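PDB 5GZT: chitinase from Paenibacillus sp. FPU-7, which probably catalyses the random endo-hydrolysis of the beta-1,4 linkages between N-acetylglucosamine units in chitin and chitodextrins. Local coordinates for residues B[1099-1104]-B[1129-1134]; B[451-456]-B[474-479]; B[801-806]-B[876-881]. All blocks are in the same frame, centred on the assembly; numbering follows the deposited sequence.

Overall arrangement
From the N terminus, contact 2 comes first. It closes the connection between barrel strands 452-457 and 478-481, neighbours in the first family 18 TIM barrel. The chain then passes through the immunoglobulin-like domain into a second barrel of the same family, which holds the other two contacts. Contact 3 closes a longer loop, joining the hairpin strand 802-805 to helix 868-884, and contact 1 joins helices 1093-1106 and 1123-1133 near the C terminus. The three loops follow one another in series, so none nests within or crosses another. Contacts 1 and 3 share a barrel, their nearest atoms about 24 Å apart, whereas about 60 Å separates those of contacts 2 and 3.

Contact 1 of 3, residues B[1099-1104]-B[1129-1134]; sequences KAEYAK and FNELKA
K1104 bends at its third side-chain torsion (chi3 68°) and E1131 at its second (chi2 61°), and these turns bring ammonium and carboxylate together between two outer helices of the second TIM barrel. Helices 1093-1106 and 1123-1133 precede and follow barrel strand 1110-1114. Their segments run in roughly the same direction, axes 8.8 Å apart and crossing at -27°. NZ of K1104 grips E1131 twice. K1104 NZ forms a 2.8 Å salt bridge with E1131 OE2, approaching from above the carboxylate plane, and K1104 NZ also donates at 2.7 Å to E1131 O, tilted from the carbonyl plane. Lysine suits this place because a long chain with several N-H groups can serve a side-chain and a main-chain acceptor together. A methionine in place of K1104 would probably leave the E1131 carboxylate without its counter-charge and the carbonyl oxygen in the helix's last turn without this donor.

Beside the polar pair, A1100 is small enough for its CB to lie 3.6 Å from E1131 CG. A1100 CB also meets L1132 CD2 at 3.8 Å, while L1132 packs on P764 and L766, tying the helix to the barrel wall. At the partly exposed edge E1101 OE1 and E1131 OE2, both probably negative, are 4.3 Å apart. One water donates to both E1101 OE1 and E1131 OE2, at 2.6 Å each.

Contact 2 of 3, residues B[451-456]-B[474-479]; sequences YELAIA and PYLDYI
I455 and L476 form the apolar centre, where neighbouring barrel strands 452-457 and 478-481 begin to pair in the first family 18 TIM barrel. I455 CG2 lies 3.9 Å from L476 CD2, and L453 closes on the same leucine methyl. I455 CG1 meets I479 CG2 at 4.1 Å, the two isoleucines lying side by side and pointing the same way, as expected of a parallel bridge. Branched aliphatic chains suit this face, which turns toward F429 of helix 425-447.

On the other face, A454 and Y478 meet by a CH-pi contact. With chi1 at 48°, CG of Y478 sits between its backbone N and carbonyl carbon, and the ring comes beneath the methyl. A454 CB stands 4.0 Å from the centroid of the Y478 ring, 18° off its normal, an approach the small alanine permits.

Farther out, Y478 OH donates to E452 OE1 at 2.7 Å on the syn side, though well out of the carboxylate plane, while H303 holds OE2. D477 N donates to L453 O at 2.8 Å. L453 N gives a 2.9 Å, nearly straight bond to D477 OD1, so a side-chain oxygen takes the role a strand carbonyl would have. T252 and Y450 bind D477 OD2. The partners around each buried carboxylate probably favour its ionisation, though with E452 OE2 4.7 Å from D477 OD2 two like charges would probably oppose it.

Contact 3 of 3, residues B[801-806]-B[876-881]; sequences NKVVKI and NSAIAF
V803 and S877 supply the direct hydrogen bond where an added beta hairpin of the second TIM barrel lies against an outer helix. Strand 802-805 turns back antiparallel on barrel strand 790-799, and its other side rests on helix 868-884; the segment axes come within 6.7 Å.

The polar links come first. A chi1 of -178° swings S877 OG away from its backbone N and out to the strand, where S877 OG accepts a hydrogen bond from V803 N at 2.9 Å, with an angle of 170° at the hydrogen. Serine is short enough to let helix and strand approach while offering an acceptor to an amide that a helix backbone could not readily serve. The pairing within the hairpin is carried by the next residue, V804, bonded to R797.

Apolar contacts follow. The two methyls of V803 divide the helix surface between them: CG2 packs 3.6 Å from A878 CA, and CG1 stands over a face of the F881 ring, 4.1 Å from its centroid, in a CH-pi contact. The small A878 permits the first approach; the flat F881 offers a broad surface for the second, its ring also meeting Y885 edge-to-face. Near the ring's far end K805 CG lies 4.2 Å from F881 CE2.

Charged groups act outside this pairing: K802 forms a salt bridge with E873, one turn before S877 on helix 868-884, and K805 one with D831.

Finally, a single water donates to both V803 O and S877 O at 2.9 Å, its oxygen lying in the plane of the F881 ring, at the ring's edge.

Contact 1 of 3, residues B[1099-1104]-B[1129-1134]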
ATOM      1  N   LYS B1099      22.126  28.535   6.676  1.00 19.31           N
ATOM      2  CA  LYS B1099      20.990  29.350   7.257  1.00 21.10           C
ATOM      3  C   LYS B1099      20.898  30.666   6.532  1.00 19.97           C
ATOM      4  O   LYS B1099      19.818  31.084   6.155  1.00 19.67           O
ATOM      5  CB  LYS B1099      21.191  29.562   8.738  1.00 21.37           C
ATOM      6  CG  LYS B1099      20.861  28.254   9.470  1.00 22.29           C
ATOM      7  CD  LYS B1099      20.926  28.353  10.981  1.00 23.70           C
ATOM      8  CE  LYS B1099      20.397  27.034  11.551  1.00 23.01           C
ATOM      9  NZ  LYS B1099      20.343  27.019  13.029  1.00 22.08           N
ATOM     10  N   ALA B1100      22.045  31.252   6.279  1.00 18.46           N
ATOM     11  CA  ALA B1100      22.157  32.498   5.602  1.00 20.61           C
ATOM     12  C   ALA B1100      21.743  32.418   4.111  1.00 22.20           C
ATOM     13  O   ALA B1100      21.028  33.286   3.555  1.00 17.63           O
ATOM     14  CB  ALA B1100      23.552  33.026   5.730  1.00 19.55           C
ATOM     15  N   GLU B1101      22.139  31.303   3.492  1.00 20.61           N
ATOM     16  CA  GLU B1101      21.739  30.992   2.161  1.00 18.92           C
ATOM     17  C   GLU B1101      20.250  30.764   2.065  1.00 17.26           C
ATOM     18  O   GLU B1101      19.657  31.242   1.134  1.00 17.29           O
ATOM     19  CB  GLU B1101      22.485  29.732   1.661  1.00 21.53           C
ATOM     20  CG  GLU B1101      22.127  29.368   0.225  1.00 27.09           C
ATOM     21  CD  GLU B1101      23.032  28.269  -0.318  1.00 29.32           C
ATOM     22  OE1 GLU B1101      23.708  28.483  -1.315  1.00 44.77           O
ATOM     23  OE2 GLU B1101      23.058  27.241   0.295  1.00 25.88           O
ATOM     24  N   TYR B1102      19.687  30.032   3.028  1.00 16.31           N
ATOM     25  CA  TYR B1102      18.264  29.842   3.162  1.00 17.12           C
ATOM     26  C   TYR B1102      17.557  31.190   3.236  1.00 17.36           C
ATOM     27  O   TYR B1102      16.650  31.452   2.487  1.00 16.93           O
ATOM     28  CB  TYR B1102      17.954  28.950   4.383  1.00 17.32           C
ATOM     29  CG  TYR B1102      16.500  28.501   4.458  1.00 18.02           C
ATOM     30  CD1 TYR B1102      16.058  27.362   3.748  1.00 17.42           C
ATOM     31  CD2 TYR B1102      15.549  29.228   5.161  1.00 15.33           C
ATOM     32  CE1 TYR B1102      14.717  27.009   3.796  1.00 17.04           C
ATOM     33  CE2 TYR B1102      14.236  28.847   5.239  1.00 14.71           C
ATOM     34  CZ  TYR B1102      13.810  27.744   4.550  1.00 15.85           C
ATOM     35  OH  TYR B1102      12.471  27.411   4.521  1.00 16.02           O
ATOM     36  N   ALA B1103      18.015  32.096   4.115  1.00 18.55           N
ATOM     37  CA  ALA B1103      17.449  33.468   4.204  1.00 17.34           C
ATOM     38  C   ALA B1103      17.397  34.191   2.864  1.00 17.82           C
ATOM     39  O   ALA B1103      16.367  34.744   2.475  1.00 18.47           O
ATOM     40  CB  ALA B1103      18.231  34.267   5.210  1.00 18.70           C
ATOM     41  N   LYS B1104      18.493  34.182   2.144  1.00 18.82           N
ATOM     42  CA  LYS B1104      18.573  34.842   0.835  1.00 22.05           C
ATOM     43  C   LYS B1104      17.646  34.199  -0.190  1.00 22.33           C
ATOM     44  O   LYS B1104      16.920  34.917  -0.866  1.00 24.58           O
ATOM     45  CB  LYS B1104      19.982  34.761   0.284  1.00 22.46           C
ATOM     46  CG  LYS B1104      20.946  35.718   0.958  1.00 24.75           C
ATOM     47  CD  LYS B1104      22.363  35.228   0.921  1.00 28.61           C
ATOM     48  CE  LYS B1104      22.903  35.240  -0.468  1.00 34.67           C
ATOM     49  NZ  LYS B1104      24.300  34.728  -0.499  1.00 35.62           N
ATOM     50  N   PHE B1129      28.008  36.593   7.907  1.00 17.48           N
ATOM     51  CA  PHE B1129      28.216  37.826   7.249  1.00 19.31           C
ATOM     52  C   PHE B1129      28.759  37.576   5.845  1.00 24.18           C
ATOM     53  O   PHE B1129      28.346  38.243   4.880  1.00 20.96           O
ATOM     54  CB  PHE B1129      29.243  38.653   8.056  1.00 21.70           C
ATOM     55  CG  PHE B1129      29.617  39.974   7.410  1.00 22.58           C
ATOM     56  CD1 PHE B1129      28.813  41.107   7.590  1.00 23.00           C
ATOM     57  CD2 PHE B1129      30.817  40.111   6.689  1.00 25.61           C
ATOM     58  CE1 PHE B1129      29.124  42.324   7.003  1.00 22.20           C
ATOM     59  CE2 PHE B1129      31.173  41.332   6.073  1.00 27.02           C
ATOM     60  CZ  PHE B1129      30.332  42.470   6.256  1.00 29.19           C
ATOM     61  N   ASN B1130      29.723  36.633   5.701  1.00 24.81           N
ATOM     62  CA  ASN B1130      30.290  36.445   4.358  1.00 27.06           C
ATOM     63  C   ASN B1130      29.243  35.905   3.413  1.00 20.60           C
ATOM     64  O   ASN B1130      29.203  36.298   2.278  1.00 25.24           O
ATOM     65  CB  ASN B1130      31.531  35.512   4.391  1.00 28.42           C
ATOM     66  CG  ASN B1130      32.709  36.129   5.114  1.00 31.69           C
ATOM     67  OD1 ASN B1130      32.807  37.350   5.325  1.00 27.82           O
ATOM     68  ND2 ASN B1130      33.624  35.250   5.545  1.00 33.69           N
ATOM     69  N   GLU B1131      28.394  35.005   3.861  1.00 22.29           N
ATOM     70  CA  GLU B1131      27.358  34.447   2.976  1.00 19.99           C
ATOM     71  C   GLU B1131      26.322  35.511   2.657  1.00 21.51           C
ATOM     72  O   GLU B1131      25.908  35.659   1.482  1.00 18.81           O
ATOM     73  CB  GLU B1131      26.692  33.223   3.597  1.00 20.32           C
ATOM     74  CG  GLU B1131      25.539  32.672   2.760  1.00 22.26           C
ATOM     75  CD  GLU B1131      26.027  32.221   1.349  1.00 26.25           C
ATOM     76  OE1 GLU B1131      27.260  31.915   1.245  1.00 23.67           O
ATOM     77  OE2 GLU B1131      25.199  32.171   0.381  1.00 26.47           O
ATOM     78  N   LEU B1132      25.940  36.345   3.645  1.00 21.25           N
ATOM     79  CA  LEU B1132      24.921  37.403   3.314  1.00 21.32           C
ATOM     80  C   LEU B1132      25.445  38.448   2.370  1.00 22.82           C
ATOM     81  O   LEU B1132      24.651  39.125   1.679  1.00 23.51           O
ATOM     82  CB  LEU B1132      24.410  38.136   4.571  1.00 18.26           C
ATOM     83  CG  LEU B1132      23.597  37.214   5.468  1.00 18.28           C
ATOM     84  CD1 LEU B1132      23.120  38.055   6.644  1.00 19.47           C
ATOM     85  CD2 LEU B1132      22.426  36.508   4.762  1.00 18.83           C
ATOM     86  N   LYS B1133      26.740  38.707   2.398  1.00 25.18           N
ATOM     87  CA  LYS B1133      27.299  39.646   1.419  1.00 31.46           C
ATOM     88  C   LYS B1133      27.442  39.067   0.036  1.00 38.63           C
ATOM     89  O   LYS B1133      27.245  39.789  -0.926  1.00 51.11           O
ATOM     90  CB  LYS B1133      28.662  40.117   1.820  1.00 34.15           C
ATOM     91  CG  LYS B1133      28.642  41.140   2.959  1.00 42.49           C
ATOM     92  CD  LYS B1133      27.654  42.303   2.761  1.00 41.29           C
ATOM     93  CE  LYS B1133      27.704  43.293   3.901  1.00 40.62           C
ATOM     94  NZ  LYS B1133      26.618  44.290   3.700  1.00 49.30           N
ATOM     95  N   ALA B1134      27.830  37.789  -0.050  1.00 45.01           N
ATOM     96  CA  ALA B1134      28.138  37.099  -1.323  1.00 45.84           C
ATOM     97  C   ALA B1134      27.067  37.255  -2.454  1.00 46.90           C
ATOM     98  O   ALA B1134      27.362  37.158  -3.669  1.00 66.08           O
ATOM     99  CB  ALA B1134      28.407  35.637  -1.021  1.00 42.45           C
TER
HETATM  100  O   HOH W   1      24.785  30.751  -1.807  1.00 37.06           O

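Contact 2 of 3, residues B[451-456]-B[474-479]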
ATOM      1  N   TYR B 451      -2.813 -13.831   8.811  1.00 36.57           N
ATOM      2  CA  TYR B 451      -1.707 -13.736   7.815  1.00 40.43           C
ATOM      3  C   TYR B 451      -2.301 -13.543   6.417  1.00 40.27           C
ATOM      4  O   TYR B 451      -3.230 -14.267   6.025  1.00 38.44           O
ATOM      5  CB  TYR B 451      -0.792 -15.002   7.785  1.00 42.19           C
ATOM      6  CG  TYR B 451      -0.249 -15.356   9.172  1.00 42.96           C
ATOM      7  CD1 TYR B 451       0.465 -14.411   9.901  1.00 44.65           C
ATOM      8  CD2 TYR B 451      -0.522 -16.616   9.782  1.00 48.61           C
ATOM      9  CE1 TYR B 451       0.923 -14.692  11.186  1.00 49.07           C
ATOM     10  CE2 TYR B 451      -0.076 -16.916  11.100  1.00 43.85           C
ATOM     11  CZ  TYR B 451       0.638 -15.949  11.796  1.00 47.79           C
ATOM     12  OH  TYR B 451       1.139 -16.142  13.058  1.00 41.58           O
ATOM     13  N   GLU B 452      -1.713 -12.616   5.656  1.00 34.24           N
ATOM     14  CA  GLU B 452      -2.114 -12.330   4.277  1.00 34.16           C
ATOM     15  C   GLU B 452      -1.437 -13.262   3.290  1.00 31.13           C
ATOM     16  O   GLU B 452      -0.314 -13.669   3.482  1.00 36.16           O
ATOM     17  CB  GLU B 452      -1.768 -10.878   3.902  1.00 33.57           C
ATOM     18  CG  GLU B 452      -2.591  -9.783   4.543  1.00 32.02           C
ATOM     19  CD  GLU B 452      -2.422  -8.402   3.827  1.00 34.87           C
ATOM     20  OE1 GLU B 452      -1.392  -8.215   3.148  1.00 34.09           O
ATOM     21  OE2 GLU B 452      -3.302  -7.492   3.951  1.00 33.24           O
ATOM     22  N   LEU B 453      -2.131 -13.602   2.231  1.00 30.06           N
ATOM     23  CA  LEU B 453      -1.540 -14.267   1.094  1.00 30.80           C
ATOM     24  C   LEU B 453      -1.927 -13.491  -0.162  1.00 31.75           C
ATOM     25  O   LEU B 453      -3.114 -13.175  -0.380  1.00 36.75           O
ATOM     26  CB  LEU B 453      -2.044 -15.681   0.948  1.00 30.19           C
ATOM     27  CG  LEU B 453      -1.399 -16.471  -0.165  1.00 32.09           C
ATOM     28  CD1 LEU B 453       0.082 -16.762   0.109  1.00 37.08           C
ATOM     29  CD2 LEU B 453      -2.148 -17.754  -0.364  1.00 36.55           C
ATOM     30  N   ALA B 454      -0.935 -13.188  -1.003  1.00 34.90           N
ATOM     31  CA  ALA B 454      -1.136 -12.314  -2.175  1.00 30.62           C
ATOM     32  C   ALA B 454      -0.209 -12.726  -3.262  1.00 32.04           C
ATOM     33  O   ALA B 454       0.748 -13.471  -3.018  1.00 29.31           O
ATOM     34  CB  ALA B 454      -0.939 -10.828  -1.792  1.00 31.60           C
ATOM     35  N   ILE B 455      -0.519 -12.320  -4.482  1.00 28.71           N
ATOM     36  CA  ILE B 455       0.383 -12.479  -5.581  1.00 30.26           C
ATOM     37  C   ILE B 455       0.578 -11.171  -6.337  1.00 32.33           C
ATOM     38  O   ILE B 455      -0.267 -10.265  -6.239  1.00 31.40           O
ATOM     39  CB  ILE B 455      -0.086 -13.547  -6.591  1.00 30.79           C
ATOM     40  CG1 ILE B 455      -1.357 -13.130  -7.347  1.00 30.61           C
ATOM     41  CG2 ILE B 455      -0.249 -14.873  -5.847  1.00 32.50           C
ATOM     42  CD1 ILE B 455      -1.716 -14.067  -8.482  1.00 29.31           C
ATOM     43  N   ALA B 456       1.670 -11.110  -7.093  1.00 28.63           N
ATOM     44  CA  ALA B 456       1.813 -10.180  -8.233  1.00 28.80           C
ATOM     45  C   ALA B 456       1.511 -10.890  -9.523  1.00 25.61           C
ATOM     46  O   ALA B 456       2.019 -11.986  -9.788  1.00 28.44           O
ATOM     47  CB  ALA B 456       3.207  -9.547  -8.290  1.00 26.50           C
ATOM     48  N   PRO B 474     -10.149 -17.124  -4.372  1.00 34.44           N
ATOM     49  CA  PRO B 474     -10.536 -17.362  -2.975  1.00 32.43           C
ATOM     50  C   PRO B 474      -9.399 -17.578  -2.000  1.00 31.30           C
ATOM     51  O   PRO B 474      -9.525 -17.267  -0.821  1.00 33.74           O
ATOM     52  CB  PRO B 474     -11.423 -18.609  -3.068  1.00 39.03           C
ATOM     53  CG  PRO B 474     -12.049 -18.504  -4.393  1.00 36.03           C
ATOM     54  CD  PRO B 474     -10.951 -17.931  -5.294  1.00 35.86           C
ATOM     55  N   TYR B 475      -8.250 -18.030  -2.462  1.00 33.72           N
ATOM     56  CA  TYR B 475      -7.116 -18.116  -1.544  1.00 36.41           C
ATOM     57  C   TYR B 475      -6.359 -16.807  -1.233  1.00 38.34           C
ATOM     58  O   TYR B 475      -5.567 -16.779  -0.273  1.00 36.56           O
ATOM     59  CB  TYR B 475      -6.152 -19.131  -2.096  1.00 39.58           C
ATOM     60  CG  TYR B 475      -6.799 -20.425  -2.450  1.00 39.76           C
ATOM     61  CD1 TYR B 475      -7.603 -21.117  -1.528  1.00 43.18           C
ATOM     62  CD2 TYR B 475      -6.614 -20.992  -3.731  1.00 45.66           C
ATOM     63  CE1 TYR B 475      -8.207 -22.332  -1.895  1.00 46.63           C
ATOM     64  CE2 TYR B 475      -7.211 -22.191  -4.103  1.00 44.16           C
ATOM     65  CZ  TYR B 475      -7.999 -22.863  -3.191  1.00 46.15           C
ATOM     66  OH  TYR B 475      -8.547 -24.065  -3.615  1.00 53.91           O
ATOM     67  N   LEU B 476      -6.622 -15.724  -2.002  1.00 38.84           N
ATOM     68  CA  LEU B 476      -5.784 -14.491  -1.985  1.00 33.31           C
ATOM     69  C   LEU B 476      -6.454 -13.315  -1.304  1.00 28.69           C
ATOM     70  O   LEU B 476      -7.570 -13.049  -1.581  1.00 35.76           O
ATOM     71  CB  LEU B 476      -5.429 -14.130  -3.442  1.00 36.25           C
ATOM     72  CG  LEU B 476      -4.749 -15.255  -4.215  1.00 36.27           C
ATOM     73  CD1 LEU B 476      -4.576 -14.939  -5.679  1.00 39.94           C
ATOM     74  CD2 LEU B 476      -3.414 -15.641  -3.612  1.00 35.59           C
ATOM     75  N   ASP B 477      -5.808 -12.606  -0.398  1.00 28.51           N
ATOM     76  CA  ASP B 477      -6.353 -11.309   0.029  1.00 32.09           C
ATOM     77  C   ASP B 477      -6.485 -10.251  -1.104  1.00 30.74           C
ATOM     78  O   ASP B 477      -7.416  -9.383  -1.096  1.00 34.23           O
ATOM     79  CB  ASP B 477      -5.511 -10.716   1.158  1.00 35.87           C
ATOM     80  CG  ASP B 477      -5.566 -11.561   2.444  1.00 37.45           C
ATOM     81  OD1 ASP B 477      -4.895 -12.618   2.425  1.00 37.35           O
ATOM     82  OD2 ASP B 477      -6.224 -11.111   3.437  1.00 35.86           O
ATOM     83  N   TYR B 478      -5.541 -10.292  -2.042  1.00 30.20           N
ATOM     84  CA  TYR B 478      -5.573  -9.431  -3.243  1.00 29.50           C
ATOM     85  C   TYR B 478      -4.585  -9.873  -4.266  1.00 28.94           C
ATOM     86  O   TYR B 478      -3.642 -10.661  -3.985  1.00 31.65           O
ATOM     87  CB  TYR B 478      -5.356  -7.965  -2.835  1.00 28.08           C
ATOM     88  CG  TYR B 478      -4.190  -7.777  -1.916  1.00 31.06           C
ATOM     89  CD1 TYR B 478      -4.323  -7.959  -0.573  1.00 28.15           C
ATOM     90  CD2 TYR B 478      -2.920  -7.357  -2.402  1.00 30.12           C
ATOM     91  CE1 TYR B 478      -3.256  -7.805   0.299  1.00 28.79           C
ATOM     92  CE2 TYR B 478      -1.846  -7.154  -1.519  1.00 29.10           C
ATOM     93  CZ  TYR B 478      -1.992  -7.410  -0.187  1.00 31.61           C
ATOM     94  OH  TYR B 478      -0.958  -7.212   0.703  1.00 29.16           O
ATOM     95  N   ILE B 479      -4.836  -9.422  -5.493  1.00 31.86           N
ATOM     96  CA  ILE B 479      -3.905  -9.520  -6.585  1.00 29.33           C
ATOM     97  C   ILE B 479      -3.268  -8.121  -6.813  1.00 31.41           C
ATOM     98  O   ILE B 479      -3.963  -7.116  -7.031  1.00 24.72           O
ATOM     99  CB  ILE B 479      -4.587 -10.033  -7.846  1.00 31.19           C
ATOM    100  CG1 ILE B 479      -5.173 -11.452  -7.594  1.00 30.14           C
ATOM    101  CG2 ILE B 479      -3.591 -10.100  -8.984  1.00 32.35           C
ATOM    102  CD1 ILE B 479      -6.016 -11.948  -8.720  1.00 29.57           C
TER

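Contact 3 of 3, residues B[801-806]-B[876-881]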
ATOM      1  N   ASN B 801       4.623  46.328  36.425  1.00 18.94           N
ATOM      2  CA  ASN B 801       4.177  46.786  35.187  1.00 19.19           C
ATOM      3  C   ASN B 801       4.960  47.949  34.583  1.00 17.24           C
ATOM      4  O   ASN B 801       4.420  48.675  33.731  1.00 16.46           O
ATOM      5  CB  ASN B 801       2.678  47.106  35.231  1.00 22.30           C
ATOM      6  CG  ASN B 801       2.043  46.788  33.867  1.00 29.87           C
ATOM      7  OD1 ASN B 801       2.416  45.794  33.228  1.00 35.14           O
ATOM      8  ND2 ASN B 801       1.197  47.626  33.403  1.00 28.26           N
ATOM      9  N   LYS B 802       6.237  48.039  34.919  1.00 16.53           N
ATOM     10  CA  LYS B 802       7.137  49.078  34.434  1.00 18.28           C
ATOM     11  C   LYS B 802       8.339  48.309  33.883  1.00 18.49           C
ATOM     12  O   LYS B 802       8.614  47.212  34.300  1.00 16.12           O
ATOM     13  CB  LYS B 802       7.520  50.077  35.567  1.00 21.33           C
ATOM     14  CG  LYS B 802       6.255  50.782  36.016  1.00 25.50           C
ATOM     15  CD  LYS B 802       6.486  51.894  36.999  1.00 33.02           C
ATOM     16  CE  LYS B 802       5.241  52.857  37.072  1.00 33.97           C
ATOM     17  NZ  LYS B 802       4.222  52.930  35.929  1.00 37.20           N
ATOM     18  N   VAL B 803       9.014  48.898  32.908  1.00 16.46           N
ATOM     19  CA  VAL B 803      10.156  48.297  32.339  1.00 17.12           C
ATOM     20  C   VAL B 803      11.381  48.750  33.122  1.00 16.43           C
ATOM     21  O   VAL B 803      11.571  49.956  33.312  1.00 15.26           O
ATOM     22  CB  VAL B 803      10.260  48.666  30.851  1.00 17.85           C
ATOM     23  CG1 VAL B 803      11.580  48.185  30.299  1.00 19.70           C
ATOM     24  CG2 VAL B 803       9.106  48.039  30.119  1.00 16.54           C
ATOM     25  N   VAL B 804      12.189  47.793  33.543  1.00 17.47           N
ATOM     26  CA  VAL B 804      13.323  48.035  34.461  1.00 19.18           C
ATOM     27  C   VAL B 804      14.553  47.299  33.980  1.00 19.98           C
ATOM     28  O   VAL B 804      14.477  46.483  33.075  1.00 20.80           O
ATOM     29  CB  VAL B 804      12.979  47.560  35.856  1.00 19.90           C
ATOM     30  CG1 VAL B 804      11.766  48.317  36.336  1.00 19.27           C
ATOM     31  CG2 VAL B 804      12.710  46.086  35.884  1.00 19.28           C
ATOM     32  N   LYS B 805      15.710  47.687  34.494  1.00 20.56           N
ATOM     33  CA  LYS B 805      16.928  46.934  34.232  1.00 19.88           C
ATOM     34  C   LYS B 805      16.858  45.557  34.846  1.00 18.80           C
ATOM     35  O   LYS B 805      16.139  45.339  35.853  1.00 19.76           O
ATOM     36  CB  LYS B 805      18.127  47.647  34.776  1.00 23.00           C
ATOM     37  CG  LYS B 805      18.464  48.960  34.094  1.00 23.35           C
ATOM     38  CD  LYS B 805      19.486  49.780  34.931  1.00 24.94           C
ATOM     39  CE  LYS B 805      20.045  50.946  34.136  1.00 27.69           C
ATOM     40  NZ  LYS B 805      20.874  51.884  34.983  1.00 32.72           N
ATOM     41  N   ILE B 806      17.595  44.616  34.241  1.00 18.67           N
ATOM     42  CA  ILE B 806      17.541  43.193  34.634  1.00 20.11           C
ATOM     43  C   ILE B 806      17.963  42.981  36.084  1.00 18.69           C
ATOM     44  O   ILE B 806      17.486  42.045  36.730  1.00 20.06           O
ATOM     45  CB  ILE B 806      18.421  42.316  33.696  1.00 20.21           C
ATOM     46  CG1 ILE B 806      18.014  40.858  33.850  1.00 21.92           C
ATOM     47  CG2 ILE B 806      19.908  42.548  33.909  1.00 18.69           C
ATOM     48  CD1 ILE B 806      18.507  39.953  32.745  1.00 21.74           C
ATOM     49  N   ASN B 876       3.983  52.796  27.620  1.00 17.00           N
ATOM     50  CA  ASN B 876       4.580  54.067  27.972  1.00 17.40           C
ATOM     51  C   ASN B 876       5.866  53.853  28.716  1.00 17.54           C
ATOM     52  O   ASN B 876       6.867  54.482  28.448  1.00 19.72           O
ATOM     53  CB  ASN B 876       3.594  54.907  28.868  1.00 20.09           C
ATOM     54  CG  ASN B 876       2.456  55.495  28.087  1.00 22.55           C
ATOM     55  OD1 ASN B 876       2.560  55.734  26.904  1.00 23.20           O
ATOM     56  ND2 ASN B 876       1.362  55.776  28.771  1.00 25.86           N
ATOM     57  N   SER B 877       5.892  52.913  29.638  1.00 17.52           N
ATOM     58  CA  SER B 877       7.160  52.660  30.345  1.00 16.39           C
ATOM     59  C   SER B 877       8.298  52.097  29.450  1.00 16.63           C
ATOM     60  O   SER B 877       9.478  52.462  29.596  1.00 14.51           O
ATOM     61  CB  SER B 877       6.864  51.737  31.517  1.00 17.01           C
ATOM     62  OG  SER B 877       8.020  51.519  32.231  1.00 17.99           O
ATOM     63  N   ALA B 878       7.949  51.189  28.525  1.00 15.15           N
ATOM     64  CA  ALA B 878       8.937  50.635  27.589  1.00 14.71           C
ATOM     65  C   ALA B 878       9.519  51.714  26.703  1.00 14.97           C
ATOM     66  O   ALA B 878      10.702  51.803  26.471  1.00 14.19           O
ATOM     67  CB  ALA B 878       8.211  49.616  26.714  1.00 15.29           C
ATOM     68  N   ILE B 879       8.658  52.644  26.313  1.00 16.02           N
ATOM     69  CA  ILE B 879       9.113  53.774  25.500  1.00 17.38           C
ATOM     70  C   ILE B 879      10.002  54.720  26.280  1.00 17.29           C
ATOM     71  O   ILE B 879      10.988  55.259  25.743  1.00 17.54           O
ATOM     72  CB  ILE B 879       7.862  54.451  24.852  1.00 18.53           C
ATOM     73  CG1 ILE B 879       7.528  53.636  23.613  1.00 19.98           C
ATOM     74  CG2 ILE B 879       8.043  55.945  24.612  1.00 17.78           C
ATOM     75  CD1 ILE B 879       6.157  53.827  23.162  1.00 23.78           C
ATOM     76  N   ALA B 880       9.663  54.969  27.534  1.00 16.16           N
ATOM     77  CA  ALA B 880      10.547  55.854  28.336  1.00 16.99           C
ATOM     78  C   ALA B 880      11.938  55.206  28.473  1.00 17.27           C
ATOM     79  O   ALA B 880      12.986  55.880  28.355  1.00 19.51           O
ATOM     80  CB  ALA B 880       9.931  56.188  29.751  1.00 16.80           C
ATOM     81  N   PHE B 881      11.959  53.882  28.673  1.00 17.00           N
ATOM     82  CA  PHE B 881      13.226  53.168  28.808  1.00 16.41           C
ATOM     83  C   PHE B 881      14.047  53.278  27.473  1.00 17.15           C
ATOM     84  O   PHE B 881      15.234  53.507  27.462  1.00 15.58           O
ATOM     85  CB  PHE B 881      12.914  51.722  29.191  1.00 17.71           C
ATOM     86  CG  PHE B 881      14.123  50.911  29.604  1.00 17.24           C
ATOM     87  CD1 PHE B 881      14.955  50.353  28.647  1.00 16.56           C
ATOM     88  CD2 PHE B 881      14.397  50.676  30.964  1.00 18.69           C
ATOM     89  CE1 PHE B 881      16.033  49.636  29.004  1.00 16.94           C
ATOM     90  CE2 PHE B 881      15.476  49.914  31.339  1.00 18.50           C
ATOM     91  CZ  PHE B 881      16.287  49.367  30.349  1.00 19.56           C
TER
HETATM   92  O   HOH W   2      11.100  52.448  32.006  1.00 23.59           O